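Local coordinates for hypothetical protein (Pseudomonas aeruginosa, PDB 2IGS) that is of unknown function and belongs to the DUF3218 family, grouped with the lysozyme clan, so a lysozyme-like fold is likely but its activity is not established, at residues Ala4-Leu16 with Gly56-Leu69. Residues are numbered along the deposited sequence; the frame is centred on the assembly and turned at random.
Sequences AEINIYQNPGQSL and GDISKADQQYSTLL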
ATOM      1  N   ALA F   4      31.444 -39.151  25.303  1.00 33.33           N
ATOM      2  CA  ALA F   4      31.977 -38.993  26.710  1.00 33.40           C
ATOM      3  C   ALA F   4      30.911 -38.506  27.728  1.00 32.94           C
ATOM      4  O   ALA F   4      30.067 -39.310  28.150  1.00 34.17           O
ATOM      5  CB  ALA F   4      33.268 -38.134  26.744  1.00 33.21           C
ATOM      6  N   GLU F   5      30.924 -37.223  28.106  1.00 32.09           N
ATOM      7  CA  GLU F   5      30.007 -36.692  29.145  1.00 30.71           C
ATOM      8  C   GLU F   5      28.683 -36.225  28.531  1.00 29.67           C
ATOM      9  O   GLU F   5      28.117 -35.197  28.899  1.00 29.65           O
ATOM     10  CB  GLU F   5      30.668 -35.580  29.957  1.00 31.02           C
ATOM     11  CG  GLU F   5      31.859 -36.048  30.807  1.00 31.30           C
ATOM     12  CD  GLU F   5      31.519 -36.294  32.281  1.00 32.15           C
ATOM     13  OE1 GLU F   5      30.314 -36.308  32.638  1.00 32.02           O
ATOM     14  OE2 GLU F   5      32.476 -36.477  33.087  1.00 33.44           O
ATOM     15  N   ILE F   6      28.207 -37.024  27.591  1.00 27.72           N
ATOM     16  CA  ILE F   6      26.973 -36.791  26.882  1.00 26.00           C
ATOM     17  C   ILE F   6      26.078 -37.985  27.134  1.00 24.93           C
ATOM     18  O   ILE F   6      26.531 -39.035  27.597  1.00 24.68           O
ATOM     19  CB  ILE F   6      27.224 -36.643  25.355  1.00 26.15           C
ATOM     20  CG1 ILE F   6      27.922 -37.889  24.778  1.00 25.99           C
ATOM     21  CG2 ILE F   6      28.030 -35.375  25.077  1.00 25.81           C
ATOM     22  CD1 ILE F   6      27.862 -38.013  23.281  1.00 25.45           C
ATOM     23  N   ASN F   7      24.802 -37.833  26.817  1.00 24.08           N
ATOM     24  CA  ASN F   7      23.881 -38.962  26.815  1.00 22.25           C
ATOM     25  C   ASN F   7      22.856 -38.783  25.703  1.00 22.06           C
ATOM     26  O   ASN F   7      22.651 -37.667  25.229  1.00 21.47           O
ATOM     27  CB  ASN F   7      23.224 -39.105  28.186  1.00 22.07           C
ATOM     28  CG  ASN F   7      22.273 -37.967  28.509  1.00 20.39           C
ATOM     29  OD1 ASN F   7      21.188 -37.907  27.985  1.00 21.81           O
ATOM     30  ND2 ASN F   7      22.665 -37.101  29.423  1.00 21.71           N
ATOM     31  N   ILE F   8      22.201 -39.879  25.325  1.00 21.19           N
ATOM     32  CA  ILE F   8      21.278 -39.906  24.214  1.00 20.15           C
ATOM     33  C   ILE F   8      20.024 -39.037  24.372  1.00 19.08           C
ATOM     34  O   ILE F   8      19.484 -38.586  23.383  1.00 17.82           O
ATOM     35  CB  ILE F   8      20.879 -41.366  23.823  1.00 20.55           C
ATOM     36  CG1 ILE F   8      20.355 -41.378  22.369  1.00 21.59           C
ATOM     37  CG2 ILE F   8      19.921 -41.977  24.879  1.00 20.47           C
ATOM     38  CD1 ILE F   8      20.059 -42.746  21.752  1.00 20.13           C
ATOM     39  N   TYR F   9      19.564 -38.797  25.599  1.00 18.82           N
ATOM     40  CA  TYR F   9      18.366 -37.953  25.795  1.00 18.46           C
ATOM     41  C   TYR F   9      18.654 -36.468  25.531  1.00 18.67           C
ATOM     42  O   TYR F   9      17.838 -35.785  24.922  1.00 18.39           O
ATOM     43  CB  TYR F   9      17.793 -38.069  27.205  1.00 18.09           C
ATOM     44  CG  TYR F   9      17.416 -39.448  27.669  1.00 17.58           C
ATOM     45  CD1 TYR F   9      16.159 -39.978  27.376  1.00 17.43           C
ATOM     46  CD2 TYR F   9      18.307 -40.216  28.427  1.00 17.74           C
ATOM     47  CE1 TYR F   9      15.796 -41.250  27.817  1.00 18.86           C
ATOM     48  CE2 TYR F   9      17.955 -41.491  28.879  1.00 18.64           C
ATOM     49  CZ  TYR F   9      16.691 -41.997  28.553  1.00 17.93           C
ATOM     50  OH  TYR F   9      16.310 -43.236  28.986  1.00 18.49           O
ATOM     51  N   GLN F  10      19.815 -35.997  25.990  1.00 18.59           N
ATOM     52  CA  GLN F  10      20.199 -34.592  25.895  1.00 19.69           C
ATOM     53  C   GLN F  10      21.063 -34.302  24.670  1.00 19.55           C
ATOM     54  O   GLN F  10      21.086 -33.186  24.177  1.00 19.47           O
ATOM     55  CB  GLN F  10      20.945 -34.152  27.175  1.00 19.36           C
ATOM     56  CG  GLN F  10      20.060 -34.104  28.447  1.00 19.14           C
ATOM     57  CD  GLN F  10      20.815 -33.639  29.664  1.00 21.69           C
ATOM     58  OE1 GLN F  10      21.761 -34.300  30.129  1.00 23.44           O
ATOM     59  NE2 GLN F  10      20.411 -32.484  30.200  1.00 22.52           N
ATOM     60  N   ASN F  11      21.793 -35.316  24.214  1.00 19.99           N
ATOM     61  CA  ASN F  11      22.700 -35.202  23.071  1.00 19.97           C
ATOM     62  C   ASN F  11      22.382 -36.318  22.073  1.00 19.60           C
ATOM     63  O   ASN F  11      23.268 -37.096  21.735  1.00 20.47           O
ATOM     64  CB  ASN F  11      24.185 -35.298  23.512  1.00 19.41           C
ATOM     65  CG  ASN F  11      24.528 -34.372  24.664  1.00 19.92           C
ATOM     66  OD1 ASN F  11      25.012 -33.240  24.460  1.00 20.38           O
ATOM     67  ND2 ASN F  11      24.274 -34.833  25.881  1.00 15.16           N
ATOM     68  N   PRO F  12      21.123 -36.393  21.581  1.00 19.97           N
ATOM     69  CA  PRO F  12      20.779 -37.536  20.702  1.00 19.30           C
ATOM     70  C   PRO F  12      21.633 -37.495  19.443  1.00 19.29           C
ATOM     71  O   PRO F  12      21.968 -38.523  18.913  1.00 19.25           O
ATOM     72  CB  PRO F  12      19.318 -37.271  20.341  1.00 19.29           C
ATOM     73  CG  PRO F  12      19.134 -35.773  20.574  1.00 19.87           C
ATOM     74  CD  PRO F  12      19.991 -35.449  21.729  1.00 18.88           C
ATOM     75  N   GLY F  13      21.991 -36.296  18.987  1.00 18.92           N
ATOM     76  CA  GLY F  13      22.731 -36.158  17.741  1.00 18.90           C
ATOM     77  C   GLY F  13      24.143 -36.672  17.901  1.00 18.63           C
ATOM     78  O   GLY F  13      24.600 -37.498  17.126  1.00 18.24           O
ATOM     79  N   GLN F  14      24.827 -36.174  18.918  1.00 18.55           N
ATOM     80  CA  GLN F  14      26.189 -36.605  19.190  1.00 19.70           C
ATOM     81  C   GLN F  14      26.264 -38.099  19.508  1.00 19.68           C
ATOM     82  O   GLN F  14      27.130 -38.795  18.987  1.00 20.47           O
ATOM     83  CB  GLN F  14      26.814 -35.775  20.304  1.00 19.04           C
ATOM     84  CG  GLN F  14      28.287 -36.048  20.469  1.00 22.32           C
ATOM     85  CD  GLN F  14      29.077 -34.797  20.711  1.00 25.95           C
ATOM     86  OE1 GLN F  14      28.540 -33.753  21.139  1.00 27.42           O
ATOM     87  NE2 GLN F  14      30.371 -34.878  20.436  1.00 29.06           N
ATOM     88  N   SER F  15      25.370 -38.574  20.369  1.00 20.09           N
ATOM     89  CA  SER F  15      25.276 -39.998  20.703  1.00 20.43           C
ATOM     90  C   SER F  15      25.106 -40.873  19.477  1.00 20.55           C
ATOM     91  O   SER F  15      25.902 -41.777  19.252  1.00 20.59           O
ATOM     92  CB  SER F  15      24.124 -40.259  21.678  1.00 20.76           C
ATOM     93  OG  SER F  15      24.333 -39.582  22.906  1.00 19.73           O
ATOM     94  N   LEU F  16      24.083 -40.606  18.669  1.00 21.09           N
ATOM     95  CA  LEU F  16      23.832 -41.462  17.500  1.00 21.06           C
ATOM     96  C   LEU F  16      24.914 -41.303  16.434  1.00 20.93           C
ATOM     97  O   LEU F  16      25.334 -42.291  15.824  1.00 21.20           O
ATOM     98  CB  LEU F  16      22.438 -41.213  16.925  1.00 21.96           C
ATOM     99  CG  LEU F  16      21.254 -41.493  17.861  1.00 22.43           C
ATOM    100  CD1 LEU F  16      19.991 -40.791  17.400  1.00 19.56           C
ATOM    101  CD2 LEU F  16      21.027 -42.987  18.022  1.00 23.35           C
ATOM    102  N   GLY F  56      15.924 -29.742  32.033  1.00 27.39           N
ATOM    103  CA  GLY F  56      17.204 -30.428  31.896  1.00 26.91           C
ATOM    104  C   GLY F  56      17.305 -31.697  32.722  1.00 26.38           C
ATOM    105  O   GLY F  56      18.401 -32.164  33.010  1.00 26.86           O
ATOM    106  N   ASP F  57      16.158 -32.254  33.096  1.00 25.72           N
ATOM    107  CA  ASP F  57      16.073 -33.387  34.021  1.00 24.68           C
ATOM    108  C   ASP F  57      15.676 -34.652  33.246  1.00 24.09           C
ATOM    109  O   ASP F  57      14.495 -34.845  32.934  1.00 23.90           O
ATOM    110  CB  ASP F  57      15.028 -33.037  35.087  1.00 24.71           C
ATOM    111  CG  ASP F  57      14.947 -34.045  36.209  1.00 25.27           C
ATOM    112  OD1 ASP F  57      14.094 -33.836  37.089  1.00 28.27           O
ATOM    113  OD2 ASP F  57      15.702 -35.035  36.236  1.00 25.85           O
ATOM    114  N   ILE F  58      16.656 -35.502  32.929  1.00 23.24           N
ATOM    115  CA  ILE F  58      16.401 -36.726  32.145  1.00 22.77           C
ATOM    116  C   ILE F  58      15.491 -37.733  32.851  1.00 22.25           C
ATOM    117  O   ILE F  58      14.879 -38.556  32.192  1.00 21.73           O
ATOM    118  CB  ILE F  58      17.710 -37.440  31.613  1.00 23.01           C
ATOM    119  CG1 ILE F  58      18.647 -37.840  32.756  1.00 22.91           C
ATOM    120  CG2 ILE F  58      18.437 -36.551  30.586  1.00 23.06           C
ATOM    121  CD1 ILE F  58      19.694 -38.880  32.373  1.00 22.64           C
ATOM    122  N   SER F  59      15.377 -37.641  34.176  1.00 21.98           N
ATOM    123  CA  SER F  59      14.478 -38.513  34.940  1.00 21.94           C
ATOM    124  C   SER F  59      13.006 -38.250  34.620  1.00 21.90           C
ATOM    125  O   SER F  59      12.146 -39.074  34.916  1.00 21.92           O
ATOM    126  CB  SER F  59      14.734 -38.389  36.446  1.00 22.43           C
ATOM    127  OG  SER F  59      14.186 -37.191  36.992  1.00 22.97           O
ATOM    128  N   LYS F  60      12.734 -37.099  34.011  0.50 21.80           N
ATOM    129  CA  LYS F  60      11.384 -36.716  33.631  0.50 21.77           C
ATOM    130  C   LYS F  60      11.250 -36.634  32.103  0.50 21.63           C
ATOM    131  O   LYS F  60      10.365 -35.959  31.594  0.50 21.37           O
ATOM    132  CB  LYS F  60      10.991 -35.386  34.300  0.50 21.70           C
ATOM    133  CG  LYS F  60      11.171 -35.361  35.824  0.50 22.33           C
ATOM    134  CD  LYS F  60      10.197 -36.302  36.548  0.50 23.12           C
ATOM    135  CE  LYS F  60      10.824 -36.948  37.784  0.50 22.96           C
ATOM    136  NZ  LYS F  60      11.282 -35.951  38.786  0.50 22.82           N
ATOM    137  N   ALA F  61      12.138 -37.331  31.390  1.00 21.47           N
ATOM    138  CA  ALA F  61      12.102 -37.404  29.924  1.00 21.20           C
ATOM    139  C   ALA F  61      10.735 -37.873  29.416  1.00 21.57           C
ATOM    140  O   ALA F  61      10.162 -38.826  29.973  1.00 21.72           O
ATOM    141  CB  ALA F  61      13.184 -38.344  29.417  1.00 20.69           C
ATOM    142  N   ASP F  62      10.230 -37.204  28.375  1.00 21.31           N
ATOM    143  CA  ASP F  62       8.999 -37.601  27.670  1.00 21.28           C
ATOM    144  C   ASP F  62       9.092 -39.069  27.247  1.00 20.94           C
ATOM    145  O   ASP F  62      10.071 -39.456  26.588  1.00 20.18           O
ATOM    146  CB  ASP F  62       8.810 -36.668  26.457  1.00 21.56           C
ATOM    147  CG  ASP F  62       7.621 -37.048  25.563  1.00 22.66           C
ATOM    148  OD1 ASP F  62       6.457 -36.785  25.932  1.00 24.92           O
ATOM    149  OD2 ASP F  62       7.853 -37.581  24.468  1.00 23.19           O
ATOM    150  N   GLN F  63       8.079 -39.849  27.632  0.50 21.01           N
ATOM    151  CA  GLN F  63       7.955 -41.274  27.292  0.50 21.47           C
ATOM    152  C   GLN F  63       8.035 -41.593  25.790  0.50 21.32           C
ATOM    153  O   GLN F  63       8.693 -42.564  25.403  0.50 21.29           O
ATOM    154  CB  GLN F  63       6.665 -41.864  27.897  0.50 21.47           C
ATOM    155  CG  GLN F  63       6.627 -41.871  29.438  0.50 22.52           C
ATOM    156  CD  GLN F  63       5.276 -42.276  30.028  0.50 22.13           C
ATOM    157  OE1 GLN F  63       4.212 -41.872  29.542  0.50 22.93           O
ATOM    158  NE2 GLN F  63       5.319 -43.060  31.096  0.50 20.92           N
ATOM    159  N   GLN F  64       7.378 -40.790  24.950  1.00 21.36           N
ATOM    160  CA  GLN F  64       7.352 -41.049  23.489  1.00 21.80           C
ATOM    161  C   GLN F  64       8.691 -40.725  22.830  1.00 20.86           C
ATOM    162  O   GLN F  64       9.150 -41.429  21.931  1.00 20.69           O
ATOM    163  CB  GLN F  64       6.205 -40.322  22.778  1.00 22.08           C
ATOM    164  CG  GLN F  64       4.810 -40.893  23.053  1.00 23.31           C
ATOM    165  CD  GLN F  64       3.738 -40.232  22.194  1.00 24.40           C
ATOM    166  OE1 GLN F  64       2.957 -39.412  22.679  1.00 26.59           O
ATOM    167  NE2 GLN F  64       3.703 -40.581  20.903  1.00 28.60           N
ATOM    168  N   TYR F  65       9.300 -39.639  23.283  1.00 20.45           N
ATOM    169  CA  TYR F  65      10.669 -39.304  22.921  1.00 19.65           C
ATOM    170  C   TYR F  65      11.665 -40.444  23.234  1.00 19.40           C
ATOM    171  O   TYR F  65      12.436 -40.862  22.372  1.00 20.07           O
ATOM    172  CB  TYR F  65      11.063 -38.007  23.621  1.00 18.38           C
ATOM    173  CG  TYR F  65      12.494 -37.594  23.387  1.00 16.40           C
ATOM    174  CD1 TYR F  65      12.981 -37.430  22.096  1.00 16.31           C
ATOM    175  CD2 TYR F  65      13.340 -37.325  24.449  1.00 14.26           C
ATOM    176  CE1 TYR F  65      14.282 -37.041  21.870  1.00 16.92           C
ATOM    177  CE2 TYR F  65      14.663 -36.943  24.238  1.00 13.33           C
ATOM    178  CZ  TYR F  65      15.115 -36.809  22.946  1.00 14.95           C
ATOM    179  OH  TYR F  65      16.396 -36.412  22.690  1.00 18.03           O
ATOM    180  N   SER F  66      11.618 -40.944  24.465  1.00 19.34           N
ATOM    181  CA  SER F  66      12.453 -42.044  24.938  1.00 19.32           C
ATOM    182  C   SER F  66      12.241 -43.328  24.156  1.00 19.27           C
ATOM    183  O   SER F  66      13.212 -44.020  23.820  1.00 18.90           O
ATOM    184  CB  SER F  66      12.197 -42.303  26.429  1.00 19.00           C
ATOM    185  OG  SER F  66      12.358 -41.092  27.156  1.00 20.18           O
ATOM    186  N   THR F  67      10.977 -43.638  23.861  1.00 19.15           N
ATOM    187  CA  THR F  67      10.639 -44.788  23.018  1.00 19.15           C
ATOM    188  C   THR F  67      11.299 -44.705  21.633  1.00 19.37           C
ATOM    189  O   THR F  67      11.883 -45.661  21.163  1.00 19.86           O
ATOM    190  CB  THR F  67       9.128 -44.982  22.949  1.00 19.56           C
ATOM    191  OG1 THR F  67       8.660 -45.325  24.264  1.00 18.73           O
ATOM    192  CG2 THR F  67       8.729 -46.120  21.955  1.00 18.54           C
ATOM    193  N   LEU F  68      11.236 -43.542  21.010  1.00 19.43           N
ATOM    194  CA  LEU F  68      11.943 -43.298  19.759  1.00 19.48           C
ATOM    195  C   LEU F  68      13.436 -43.595  19.848  1.00 19.28           C
ATOM    196  O   LEU F  68      14.021 -44.137  18.907  1.00 19.55           O
ATOM    197  CB  LEU F  68      11.755 -41.833  19.354  1.00 18.68           C
ATOM    198  CG  LEU F  68      10.722 -41.519  18.250  1.00 20.35           C
ATOM    199  CD1 LEU F  68       9.671 -42.645  17.958  1.00 17.16           C
ATOM    200  CD2 LEU F  68      10.057 -40.159  18.424  1.00 13.71           C
ATOM    201  N   LEU F  69      14.042 -43.189  20.964  1.00 18.84           N
ATOM    202  CA  LEU F  69      15.472 -43.375  21.211  1.00 18.57           C
ATOM    203  C   LEU F  69      15.825 -44.839  21.439  1.00 18.21           C
ATOM    204  O   LEU F  69      16.810 -45.315  20.878  1.00 17.61           O
ATOM    205  CB  LEU F  69      15.991 -42.475  22.353  1.00 18.01           C
ATOM    206  CG  LEU F  69      15.799 -40.949  22.204  1.00 17.69           C
ATOM    207  CD1 LEU F  69      16.263 -40.249  23.479  1.00 19.09           C
ATOM    208  CD2 LEU F  69      16.553 -40.367  21.029  1.00 15.11           C
TER
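The Tyr9 ring lays its CD1 and CE1 side against the loop 56-62 and the first turns of helix 63-82. At its edge, in plane, lie Asn7 OD1 and Ser66 CB, with CE1 3.5 Å from Ser66 OG; Ile8 CG2 rests over the rim of one face. Leu69 CD1, Ile58 CG2 and Ala61 CB approach this ring obliquely. The Tyr65 ring has Leu69 CD1 3.6 Å above one face, offset toward the rim, and the Tyr9 carbonyl at its edge. There Tyr65 OH donates to Tyr9 O over 2.7 Å, tilted 32° from the carbonyl plane, the one hydrogen bond between the segments. The Tyr65 side chain leaves the helix with CG anti to the backbone N (chi1 177°), which carries the hydroxyl to that carbonyl and within 3.5 Å of Pro12 CG. The side chains of Leu69 and Ile8 slide past each other in opposite directions, with Leu69 CD1 3.6 Å from Ile8 O. Ile58 CG2 packs on Tyr9 CB and, at 3.6 Å, on Gln10 CG. The turn 7-10 is an Asx motif: Asn7 OD1 accepts from Gln10 N, while Asn7 ND2 returns a 3.0 Å bond to Gln10 OE1, in the plane of the Gln10 carbonyl. Asp62 OD2 caps helix 63-82 at Tyr65 N. The contact joins the N-terminal arm and helix 12-27 to loop 56-62 and helix 63-82; Phe52 stacks on Tyr65, and Leu46 of helix 35-48 and Tyr203 of helix 203-216 pack against Pro12 and Tyr65.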